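Local coordinates for protein beta-lactamase II (Erythrobacter litoralis, PDB 6V72) that probably hydrolyses beta-lactam antibiotics to substituted beta-amino acids, as a zinc-dependent class B metallo-beta-lactamase, at residues A[207-212]-A[233-238]. Sequence-based numbering, arbitrary orientation.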
ATOM      1  N   GLN A 207       2.016  16.183  -8.413  1.00 14.44           N
ATOM      2  CA  GLN A 207       1.653  17.575  -8.638  1.00 13.82           C
ATOM      3  C   GLN A 207       0.585  18.032  -7.655  1.00 13.19           C
ATOM      4  O   GLN A 207       0.600  19.182  -7.214  1.00 13.35           O
ATOM      5  CB  GLN A 207       1.170  17.790 -10.073  1.00 15.22           C
ATOM      6  CG  GLN A 207       0.906  19.254 -10.398  1.00 17.13           C
ATOM      7  CD  GLN A 207       2.146  20.129 -10.194  1.00 19.57           C
ATOM      8  OE1 GLN A 207       3.274  19.766 -10.594  1.00 21.86           O
ATOM      9  NE2 GLN A 207       1.951  21.277  -9.575  1.00 19.97           N
ATOM     10  N   SER A 208      -0.356  17.155  -7.301  1.00 12.09           N
ATOM     11  CA  SER A 208      -1.355  17.550  -6.311  1.00 11.13           C
ATOM     12  C   SER A 208      -0.712  17.842  -4.968  1.00 11.71           C
ATOM     13  O   SER A 208      -1.117  18.777  -4.268  1.00 12.55           O
ATOM     14  CB  SER A 208      -2.432  16.474  -6.184  1.00 11.79           C
ATOM     15  OG  SER A 208      -3.044  16.241  -7.460  1.00 12.76           O
ATOM     16  N   VAL A 209       0.309  17.077  -4.589  1.00 11.88           N
ATOM     17  CA  VAL A 209       1.011  17.403  -3.350  1.00 11.88           C
ATOM     18  C   VAL A 209       1.720  18.752  -3.479  1.00 11.80           C
ATOM     19  O   VAL A 209       1.700  19.566  -2.552  1.00 12.83           O
ATOM     20  CB  VAL A 209       1.990  16.274  -2.967  1.00 11.97           C
ATOM     21  CG1 VAL A 209       2.848  16.668  -1.757  1.00 14.14           C
ATOM     22  CG2 VAL A 209       1.227  15.010  -2.640  1.00 12.68           C
ATOM     23  N   ARG A 210       2.342  19.024  -4.634  1.00 12.39           N
ATOM     24  CA  ARG A 210       2.968  20.328  -4.819  1.00 13.42           C
ATOM     25  C   ARG A 210       1.942  21.440  -4.723  1.00 13.60           C
ATOM     26  O   ARG A 210       2.237  22.526  -4.205  1.00 15.16           O
ATOM     27  CB  ARG A 210       3.662  20.408  -6.176  1.00 13.55           C
ATOM     28  CG  ARG A 210       4.827  19.434  -6.368  1.00 14.26           C
ATOM     29  CD  ARG A 210       5.561  19.748  -7.687  1.00 15.54           C
ATOM     30  NE  ARG A 210       6.517  18.681  -7.968  1.00 17.94           N
ATOM     31  CZ  ARG A 210       6.317  17.691  -8.833  1.00 17.29           C
ATOM     32  NH1 ARG A 210       5.221  17.662  -9.589  1.00 18.97           N
ATOM     33  NH2 ARG A 210       7.228  16.730  -8.950  1.00 19.81           N
ATOM     34  N   ASN A 211       0.743  21.210  -5.280  1.00 12.96           N
ATOM     35  CA  ASN A 211      -0.314  22.219  -5.231  1.00 12.54           C
ATOM     36  C   ASN A 211      -0.728  22.509  -3.790  1.00 12.34           C
ATOM     37  O   ASN A 211      -0.893  23.666  -3.405  1.00 14.36           O
ATOM     38  CB  ASN A 211      -1.518  21.737  -6.037  1.00 12.15           C
ATOM     39  CG  ASN A 211      -1.243  21.704  -7.541  1.00 13.12           C
ATOM     40  OD1 ASN A 211      -0.306  22.347  -8.036  1.00 16.32           O
ATOM     41  ND2 ASN A 211      -2.076  20.985  -8.271  1.00 14.80           N
ATOM     42  N   PHE A 212      -0.909  21.456  -2.989  1.00 13.58           N
ATOM     43  CA  PHE A 212      -1.214  21.620  -1.563  1.00 12.44           C
ATOM     44  C   PHE A 212      -0.124  22.416  -0.851  1.00 13.74           C
ATOM     45  O   PHE A 212      -0.417  23.335  -0.072  1.00 13.95           O
ATOM     46  CB  PHE A 212      -1.390  20.237  -0.918  1.00 12.21           C
ATOM     47  CG  PHE A 212      -1.476  20.251   0.592  1.00 12.92           C
ATOM     48  CD1 PHE A 212      -2.621  20.694   1.236  1.00 13.35           C
ATOM     49  CD2 PHE A 212      -0.419  19.791   1.363  1.00 14.17           C
ATOM     50  CE1 PHE A 212      -2.703  20.682   2.633  1.00 11.89           C
ATOM     51  CE2 PHE A 212      -0.490  19.774   2.757  1.00 14.91           C
ATOM     52  CZ  PHE A 212      -1.639  20.225   3.390  1.00 13.89           C
ATOM     53  N   LYS A 233       8.157  18.240   6.806  1.00 18.35           N
ATOM     54  CA  LYS A 233       8.763  17.006   6.317  1.00 17.53           C
ATOM     55  C   LYS A 233       7.715  16.012   5.827  1.00 15.78           C
ATOM     56  O   LYS A 233       7.992  15.229   4.914  1.00 17.05           O
ATOM     57  CB  LYS A 233       9.633  16.359   7.397  1.00 20.48           C
ATOM     58  CG  LYS A 233      10.547  15.268   6.819  1.00 28.08           C
ATOM     59  CD  LYS A 233      11.241  14.442   7.884  1.00 36.33           C
ATOM     60  CE  LYS A 233      12.461  13.738   7.304  1.00 40.94           C
ATOM     61  NZ  LYS A 233      13.254  13.042   8.354  1.00 45.37           N
ATOM     62  N   ALA A 234       6.502  16.033   6.395  1.00 16.65           N
ATOM     63  CA  ALA A 234       5.450  15.152   5.896  1.00 15.69           C
ATOM     64  C   ALA A 234       5.126  15.453   4.440  1.00 14.80           C
ATOM     65  O   ALA A 234       4.904  14.533   3.643  1.00 14.55           O
ATOM     66  CB  ALA A 234       4.181  15.300   6.752  1.00 15.70           C
ATOM     67  N   ILE A 235       5.107  16.739   4.070  1.00 13.96           N
ATOM     68  CA  ILE A 235       4.889  17.103   2.671  1.00 14.02           C
ATOM     69  C   ILE A 235       6.063  16.648   1.820  1.00 12.80           C
ATOM     70  O   ILE A 235       5.883  16.092   0.727  1.00 14.33           O
ATOM     71  CB  ILE A 235       4.677  18.619   2.535  1.00 13.67           C
ATOM     72  CG1 ILE A 235       3.452  19.080   3.323  1.00 15.81           C
ATOM     73  CG2 ILE A 235       4.544  19.009   1.080  1.00 18.26           C
ATOM     74  CD1 ILE A 235       3.299  20.611   3.302  1.00 18.62           C
ATOM     75  N   GLU A 236       7.285  16.898   2.301  1.00 13.91           N
ATOM     76  CA  GLU A 236       8.484  16.554   1.539  1.00 17.25           C
ATOM     77  C   GLU A 236       8.553  15.060   1.260  1.00 16.49           C
ATOM     78  O   GLU A 236       8.845  14.642   0.130  1.00 16.00           O
ATOM     79  CB  GLU A 236       9.731  17.009   2.296  1.00 20.39           C
ATOM     80  CG  GLU A 236      11.039  16.626   1.616  1.00 25.95           C
ATOM     81  CD  GLU A 236      12.256  16.831   2.510  1.00 32.34           C
ATOM     82  OE1 GLU A 236      12.505  17.983   2.928  1.00 35.50           O
ATOM     83  OE2 GLU A 236      12.959  15.834   2.802  1.00 37.36           O
ATOM     84  N   ARG A 237       8.300  14.239   2.284  1.00 15.81           N
ATOM     85  CA  ARG A 237       8.357  12.801   2.088  1.00 13.58           C
ATOM     86  C   ARG A 237       7.225  12.328   1.197  1.00 13.22           C
ATOM     87  O   ARG A 237       7.447  11.496   0.318  1.00 14.04           O
ATOM     88  CB  ARG A 237       8.328  12.064   3.429  1.00 13.98           C
ATOM     89  CG  ARG A 237       8.273  10.549   3.313  1.00 16.36           C
ATOM     90  CD  ARG A 237       9.480   9.953   2.589  1.00 17.28           C
ATOM     91  NE  ARG A 237      10.763  10.368   3.147  1.00 20.27           N
ATOM     92  CZ  ARG A 237      11.382   9.747   4.155  1.00 22.20           C
ATOM     93  NH1 ARG A 237      12.564  10.193   4.598  1.00 24.86           N
ATOM     94  NH2 ARG A 237      10.820   8.683   4.733  1.00 23.10           N
ATOM     95  N   THR A 238       5.998  12.815   1.428  1.00 13.15           N
ATOM     96  CA  THR A 238       4.892  12.407   0.572  1.00 12.45           C
ATOM     97  C   THR A 238       5.181  12.730  -0.891  1.00 13.53           C
ATOM     98  O   THR A 238       4.939  11.900  -1.773  1.00 13.88           O
ATOM     99  CB  THR A 238       3.586  13.074   1.020  1.00 11.93           C
ATOM    100  OG1 THR A 238       3.337  12.708   2.390  1.00 12.77           O
ATOM    101  CG2 THR A 238       2.417  12.614   0.106  1.00 13.22           C
TER
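T238, whose methyl meets V209 across the contact, gives its hydroxyl to A234 O, one turn earlier in helix 233-243, with OG1 2.7 Å from that oxygen. The backbone N of T238 reaches the same A234 O from the opposite face of the carbonyl plane, so two donors grip one acceptor. OG1 is also hydrogen-bonded to K187 N outside the helix. With the hydroxyl held this way (chi1 -58°), CG2 lies anti to the backbone N and comes within 3.8 Å of V209 CG2.

The other branch of V209 serves I235: CG1 lies 4.1 Å from I235 CG2, the two side chains sliding past each other in opposite directions. Both valine methyls are therefore used, each against a different residue of segment 233-238. One turn on, F212 CE2 stands 3.9 Å from I235 CD1; the side chains cross at nearly a right angle, and the methyl approaches the ring obliquely. All four touching residues are buried, and the side-chain contacts between the segments are apolar, although V209 CG1 also rests against the backbone O of I235.

On helix 205-215, polar side chains bond to one another: Q207 bridges R210 and N211, accepting at OE1 from R210 NH1 (3.0 Å) and donating through NE2 to N211 OD1 (2.9 Å), while R210 NH2 forms a salt bridge with E243, a calcium ligand further along helix 233-243.

The axes of the two short segments come within 10.1 Å, with 160° between their N-to-C directions, so helices 205-215 and 233-243 pack nearly antiparallel here; they are the last two helices of the metallo-beta-lactamase fold.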